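Local structure of BepC protein (Bartonella tribocorum, 4WGJ) at residues A[79-83]-A[94-98]. The protein probably transfers AMP from ATP to threonine or tyrosine hydroxyls of target proteins through its Fic domain, the part crystallised here with a bound ATP analogue. Residues are numbered along the deposited sequence; the frame is centred on the assembly and turned at random. Where two conformers were deposited one is given.
Sequences HTRDT and RMPAM
The Arg81 guanidinium carries Met98 over one face, CB lying 4.2 Å above the plane toward its rim, and takes Met95 O at its edge. The Arg94 guanidinium has Pro96 CG over one face and the carbonyl of Asp82 at its edge. Both groups tie together the loops that lead into and out of the short beta-hairpin 85-86/92-93 in the Fic domain, Arg81 from a type I turn spanning Thr80 to Thr83. The bond from Arg81 NH1 to Met95 O is nearly straight (166°), with the acceptor close to the guanidinium plane; that from NH1 to Pro96 O is weak, bent to 127°. NE and NH2 bind His153 O and Ala108 O, so backbone carbonyls from two further parts of the chain hold the group's rotation. The backbone returns the grip, Met95 N donating to Arg81 O at 2.9 Å. A bend at chi3 (79°) folds Arg94 back over the turn, where NH1 reaches Asp82 O, also at 2.9 Å, from above the carbonyl plane. The side chain of Met98 is about 6 Å from the bound nucleotide analogue at the nearest atoms; its SD rests 3.5 Å from Arg81 CD.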
ATOM      1  N   HIS A  79      10.218   4.150   3.525  1.00  8.88           N
ATOM      2  CA  HIS A  79      11.173   3.060   3.738  1.00  8.90           C
ATOM      3  C   HIS A  79      10.428   1.755   3.977  1.00 12.45           C
ATOM      4  O   HIS A  79       9.469   1.722   4.736  1.00 11.77           O
ATOM      5  CB  HIS A  79      12.073   3.344   4.932  1.00 12.90           C
ATOM      6  CG  HIS A  79      12.882   4.590   4.793  1.00 18.07           C
ATOM      7  ND1 HIS A  79      14.256   4.574   4.692  1.00 29.81           N
ATOM      8  CD2 HIS A  79      12.515   5.890   4.745  1.00 16.56           C
ATOM      9  CE1 HIS A  79      14.701   5.815   4.589  1.00 30.72           C
ATOM     10  NE2 HIS A  79      13.664   6.632   4.612  1.00 19.65           N
ATOM     11  N   THR A  80      10.884   0.683   3.348  1.00 11.57           N
ATOM     12  CA  THR A  80      10.203  -0.606   3.464  1.00  9.85           C
ATOM     13  C   THR A  80      10.666  -1.377   4.704  1.00 14.67           C
ATOM     14  O   THR A  80      11.765  -1.145   5.221  1.00 14.37           O
ATOM     15  CB  THR A  80      10.428  -1.451   2.202  1.00 10.46           C
ATOM     16  OG1 THR A  80      11.829  -1.548   1.952  1.00 14.44           O
ATOM     17  CG2 THR A  80       9.771  -0.780   0.993  1.00 11.99           C
ATOM     18  N   ARG A  81       9.829  -2.303   5.173  1.00  9.55           N
ATOM     19  CA  ARG A  81      10.040  -2.938   6.470  1.00  8.15           C
ATOM     20  C   ARG A  81      11.108  -4.020   6.453  1.00 11.54           C
ATOM     21  O   ARG A  81      11.436  -4.567   7.505  1.00 13.23           O
ATOM     22  CB  ARG A  81       8.735  -3.530   7.000  1.00  8.66           C
ATOM     23  CG  ARG A  81       8.141  -4.599   6.103  1.00  7.76           C
ATOM     24  CD  ARG A  81       6.760  -5.071   6.606  1.00  7.55           C
ATOM     25  NE  ARG A  81       6.126  -5.874   5.571  1.00  8.62           N
ATOM     26  CZ  ARG A  81       6.333  -7.177   5.372  1.00 11.54           C
ATOM     27  NH1 ARG A  81       7.118  -7.883   6.193  1.00  9.43           N
ATOM     28  NH2 ARG A  81       5.733  -7.783   4.355  1.00  9.98           N
ATOM     29  N   ASP A  82      11.647  -4.322   5.275  1.00 11.35           N
ATOM     30  CA  ASP A  82      12.763  -5.270   5.156  1.00 12.11           C
ATOM     31  C   ASP A  82      14.108  -4.594   5.357  1.00 15.79           C
ATOM     32  O   ASP A  82      15.144  -5.261   5.379  1.00 22.07           O
ATOM     33  CB  ASP A  82      12.749  -5.970   3.789  1.00 13.39           C
ATOM     34  CG  ASP A  82      12.749  -4.984   2.606  1.00 23.81           C
ATOM     35  OD1 ASP A  82      12.601  -3.763   2.832  1.00 22.08           O
ATOM     36  OD2 ASP A  82      12.878  -5.441   1.444  1.00 27.70           O
ATOM     37  N   THR A  83      14.114  -3.272   5.487  1.00 13.84           N
ATOM     38  CA  THR A  83      15.346  -2.511   5.669  0.71 13.08           C
ATOM     39  C   THR A  83      15.398  -1.942   7.082  1.00 12.91           C
ATOM     40  O   THR A  83      14.371  -1.446   7.580  1.00 13.49           O
ATOM     41  CB  THR A  83      15.434  -1.375   4.639  0.71 15.23           C
ATOM     42  OG1 THR A  83      14.445  -0.386   4.942  0.71 17.03           O
ATOM     43  CG2 THR A  83      15.184  -1.917   3.237  0.71 11.96           C
ATOM     44  N   ARG A  94      13.055  -3.137  12.335  1.00 12.38           N
ATOM     45  CA  ARG A  94      12.856  -3.866  11.082  1.00 14.05           C
ATOM     46  C   ARG A  94      11.715  -4.843  11.307  1.00 15.44           C
ATOM     47  O   ARG A  94      11.519  -5.304  12.440  1.00 15.06           O
ATOM     48  CB  ARG A  94      14.121  -4.613  10.671  1.00 15.26           C
ATOM     49  CG  ARG A  94      14.212  -4.912   9.174  1.00 15.06           C
ATOM     50  CD  ARG A  94      15.579  -5.532   8.813  1.00 11.30           C
ATOM     51  NE  ARG A  94      15.671  -6.958   9.125  1.00 16.53           N
ATOM     52  CZ  ARG A  94      15.417  -7.929   8.257  1.00 19.03           C
ATOM     53  NH1 ARG A  94      15.032  -7.636   7.013  1.00 18.13           N
ATOM     54  NH2 ARG A  94      15.533  -9.196   8.637  1.00 21.51           N
ATOM     55  N   MET A  95      10.973  -5.182  10.256  1.00  9.28           N
ATOM     56  CA  MET A  95       9.930  -6.181  10.436  1.00 10.42           C
ATOM     57  C   MET A  95       9.765  -7.041   9.199  1.00  9.79           C
ATOM     58  O   MET A  95       8.834  -6.846   8.429  1.00 10.78           O
ATOM     59  CB  MET A  95       8.599  -5.537  10.786  1.00 14.01           C
ATOM     60  CG  MET A  95       7.596  -6.591  11.262  1.00 18.50           C
ATOM     61  SD  MET A  95       6.283  -5.886  12.247  1.00 25.39           S
ATOM     62  CE  MET A  95       5.580  -7.362  12.983  1.00 30.17           C
ATOM     63  N   PRO A  96      10.675  -7.992   9.004  1.00 11.25           N
ATOM     64  CA  PRO A  96      10.638  -8.810   7.784  1.00 12.65           C
ATOM     65  C   PRO A  96       9.397  -9.690   7.676  1.00 13.00           C
ATOM     66  O   PRO A  96       9.024 -10.055   6.565  1.00 11.72           O
ATOM     67  CB  PRO A  96      11.906  -9.666   7.905  1.00 13.80           C
ATOM     68  CG  PRO A  96      12.146  -9.736   9.380  1.00 13.35           C
ATOM     69  CD  PRO A  96      11.811  -8.359   9.868  1.00 13.25           C
ATOM     70  N   ALA A  97       8.772 -10.034   8.800  1.00 13.88           N
ATOM     71  CA  ALA A  97       7.613 -10.925   8.769  1.00 15.42           C
ATOM     72  C   ALA A  97       6.385 -10.250   9.374  1.00 18.53           C
ATOM     73  O   ALA A  97       6.438  -9.758  10.499  1.00 16.45           O
ATOM     74  CB  ALA A  97       7.917 -12.217   9.507  1.00 17.73           C
ATOM     75  N   MET A  98       5.285 -10.227   8.626  1.00 12.85           N
ATOM     76  CA  MET A  98       4.006  -9.742   9.151  1.00 12.41           C
ATOM     77  C   MET A  98       2.921 -10.722   8.740  1.00 14.66           C
ATOM     78  O   MET A  98       2.898 -11.213   7.607  1.00 16.93           O
ATOM     79  CB  MET A  98       3.660  -8.329   8.642  1.00 15.11           C
ATOM     80  CG  MET A  98       4.633  -7.240   9.085  1.00 17.15           C
ATOM     81  SD  MET A  98       4.042  -5.544   8.779  1.00 16.04           S
ATOM     82  CE  MET A  98       2.827  -5.363  10.068  1.00 16.83           C
TER